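PDB 1F7C: rhogap protein from Gallus gallus, which stimulates GTP hydrolysis by the small GTPases RhoA and Cdc42 through its RhoGAP domain, the part of the protein held in this chain. Local coordinates for residues 180-185 against 200-205. Sequence-based numbering, arbitrary orientation.
Sequences FGPTLL and FQNIVI
Gly181 and Asn202 bring the two backbones together, their CA atoms 4.4 Å apart, and illustrate how a glycine lets one helix press close to another. The segments 180-184 and 200-205 cross at 97°, with axes 8.0 Å apart at closest. A CB on Gly181 would run into Asn202 OD1, which instead lies 3.6 Å from Gly181 CA.

The apolar part centres on Ile205. Its CG1, set beside its own backbone N (chi1 -55°), lies against Gly181 CA at 3.5 Å and carries CD1 onward to Leu184 CD1, 3.7 Å away. The other branch, CG2, faces Phe180 CB. Beyond them Leu185 CD1 rests on the turn of 200-205 that carries Gln201, 3.7 Å from Gln201 O, and more loosely against Val204 CG1.

No hydrogen bond joins the segments. The Gln201 and Leu185 side chains lie alongside each other, pointing opposite ways; Gln201 OE1 and Leu185 O, two acceptors 3.5 Å apart, merely pack. With an alanine here the amide arm is gone, and the Leu185 carbonyl and Pro187 would probably lose the cover it gives.

Met113 and helix 115-125 close over Leu185 and Val204. The Phe180 side chain, edge-to-face with Tyr59, lies about 8 Å from that of Arg60, the predicted arginine finger. This buried crossing thus joins helices 173-184 and 198-210 within the all-helical RhoGAP domain.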
loop_
_atom_site.group_PDB
_atom_site.type_symbol
_atom_site.label_atom_id
_atom_site.label_comp_id
_atom_site.label_asym_id
_atom_site.label_seq_id
_atom_site.Cartn_x
_atom_site.Cartn_y
_atom_site.Cartn_z
ATOM N N PHE A 180 4.133 4.527 2.480
ATOM C CA PHE A 180 3.913 3.090 2.386
ATOM C C PHE A 180 5.134 2.187 2.367
ATOM O O PHE A 180 5.010 0.997 2.614
ATOM C CB PHE A 180 3.018 2.780 1.175
ATOM C CG PHE A 180 1.576 3.146 1.389
ATOM C CD1 PHE A 180 1.106 4.422 1.067
ATOM C CD2 PHE A 180 0.689 2.228 1.948
ATOM C CE1 PHE A 180 -0.222 4.777 1.301
ATOM C CE2 PHE A 180 -0.636 2.572 2.185
ATOM C CZ PHE A 180 -1.096 3.857 1.859
ATOM N N GLY A 181 6.300 2.750 2.074
ATOM C CA GLY A 181 7.517 1.961 2.043
ATOM C C GLY A 181 7.747 1.232 3.353
ATOM O O GLY A 181 7.932 0.020 3.358
ATOM N N PRO A 182 7.722 1.941 4.490
ATOM C CA PRO A 182 7.938 1.299 5.787
ATOM C C PRO A 182 6.722 0.528 6.292
ATOM O O PRO A 182 6.822 -0.230 7.252
ATOM C CB PRO A 182 8.291 2.475 6.690
ATOM C CG PRO A 182 7.401 3.536 6.169
ATOM C CD PRO A 182 7.531 3.393 4.659
ATOM N N THR A 183 5.582 0.714 5.640
ATOM C CA THR A 183 4.358 0.044 6.049
ATOM C C THR A 183 4.157 -1.296 5.359
ATOM O O THR A 183 3.433 -2.153 5.866
ATOM C CB THR A 183 3.129 0.916 5.739
ATOM O OG1 THR A 183 3.305 2.213 6.316
ATOM C CG2 THR A 183 1.868 0.281 6.301
ATOM N N LEU A 184 4.788 -1.474 4.204
ATOM C CA LEU A 184 4.630 -2.707 3.443
ATOM C C LEU A 184 5.841 -3.625 3.523
ATOM O O LEU A 184 5.766 -4.801 3.173
ATOM C CB LEU A 184 4.318 -2.380 1.977
ATOM C CG LEU A 184 3.020 -1.610 1.717
ATOM C CD1 LEU A 184 2.810 -1.520 0.223
ATOM C CD2 LEU A 184 1.833 -2.309 2.376
ATOM N N LEU A 185 6.956 -3.064 3.975
ATOM C CA LEU A 185 8.209 -3.791 4.144
ATOM C C LEU A 185 8.695 -3.444 5.547
ATOM O O LEU A 185 9.185 -2.341 5.764
ATOM C CB LEU A 185 9.240 -3.320 3.121
ATOM C CG LEU A 185 8.988 -3.673 1.657
ATOM C CD1 LEU A 185 9.380 -2.514 0.770
ATOM C CD2 LEU A 185 9.768 -4.913 1.286
ATOM N N PHE A 200 15.599 2.581 -0.203
ATOM C CA PHE A 200 15.173 1.755 -1.330
ATOM C C PHE A 200 13.840 1.061 -1.086
ATOM O O PHE A 200 13.199 0.608 -2.024
ATOM C CB PHE A 200 16.228 0.716 -1.678
ATOM C CG PHE A 200 17.529 1.308 -2.103
ATOM C CD1 PHE A 200 18.453 1.735 -1.157
ATOM C CD2 PHE A 200 17.827 1.469 -3.452
ATOM C CE1 PHE A 200 19.661 2.318 -1.548
ATOM C CE2 PHE A 200 19.028 2.048 -3.855
ATOM C CZ PHE A 200 19.950 2.476 -2.899
ATOM N N GLN A 201 13.424 0.965 0.168
ATOM C CA GLN A 201 12.139 0.349 0.455
ATOM C C GLN A 201 11.090 1.256 -0.178
ATOM O O GLN A 201 10.052 0.797 -0.655
ATOM C CB GLN A 201 11.888 0.273 1.958
ATOM C CG GLN A 201 12.992 -0.406 2.747
ATOM C CD GLN A 201 12.522 -0.825 4.131
ATOM O OE1 GLN A 201 11.762 -0.107 4.790
ATOM N NE2 GLN A 201 12.977 -1.989 4.582
ATOM N N ASN A 202 11.380 2.553 -0.183
ATOM C CA ASN A 202 10.485 3.544 -0.750
ATOM C C ASN A 202 10.480 3.508 -2.283
ATOM O O ASN A 202 9.439 3.704 -2.902
ATOM C CB ASN A 202 10.866 4.936 -0.243
ATOM C CG ASN A 202 10.793 5.041 1.270
ATOM O OD1 ASN A 202 10.381 4.101 1.949
ATOM N ND2 ASN A 202 11.187 6.190 1.806
ATOM N N ILE A 203 11.638 3.247 -2.884
ATOM C CA ILE A 203 11.763 3.167 -4.341
ATOM C C ILE A 203 10.928 2.001 -4.881
ATOM O O ILE A 203 10.356 2.070 -5.977
ATOM C CB ILE A 203 13.239 2.946 -4.769
ATOM C CG1 ILE A 203 14.113 4.092 -4.249
ATOM C CG2 ILE A 203 13.342 2.847 -6.279
ATOM C CD1 ILE A 203 13.666 5.465 -4.707
ATOM N N VAL A 204 10.867 0.929 -4.100
ATOM C CA VAL A 204 10.108 -0.246 -4.485
ATOM C C VAL A 204 8.625 0.131 -4.628
ATOM O O VAL A 204 7.987 -0.214 -5.625
ATOM C CB VAL A 204 10.293 -1.391 -3.436
ATOM C CG1 VAL A 204 9.244 -2.475 -3.634
ATOM C CG2 VAL A 204 11.689 -2.000 -3.578
ATOM N N ILE A 205 8.085 0.845 -3.643
ATOM C CA ILE A 205 6.689 1.242 -3.709
ATOM C C ILE A 205 6.457 2.143 -4.933
ATOM O O ILE A 205 5.459 1.991 -5.642
ATOM C CB ILE A 205 6.260 1.976 -2.429
ATOM C CG1 ILE A 205 6.574 1.103 -1.202
ATOM C CG2 ILE A 205 4.780 2.329 -2.501
ATOM C CD1 ILE A 205 6.035 -0.320 -1.258
#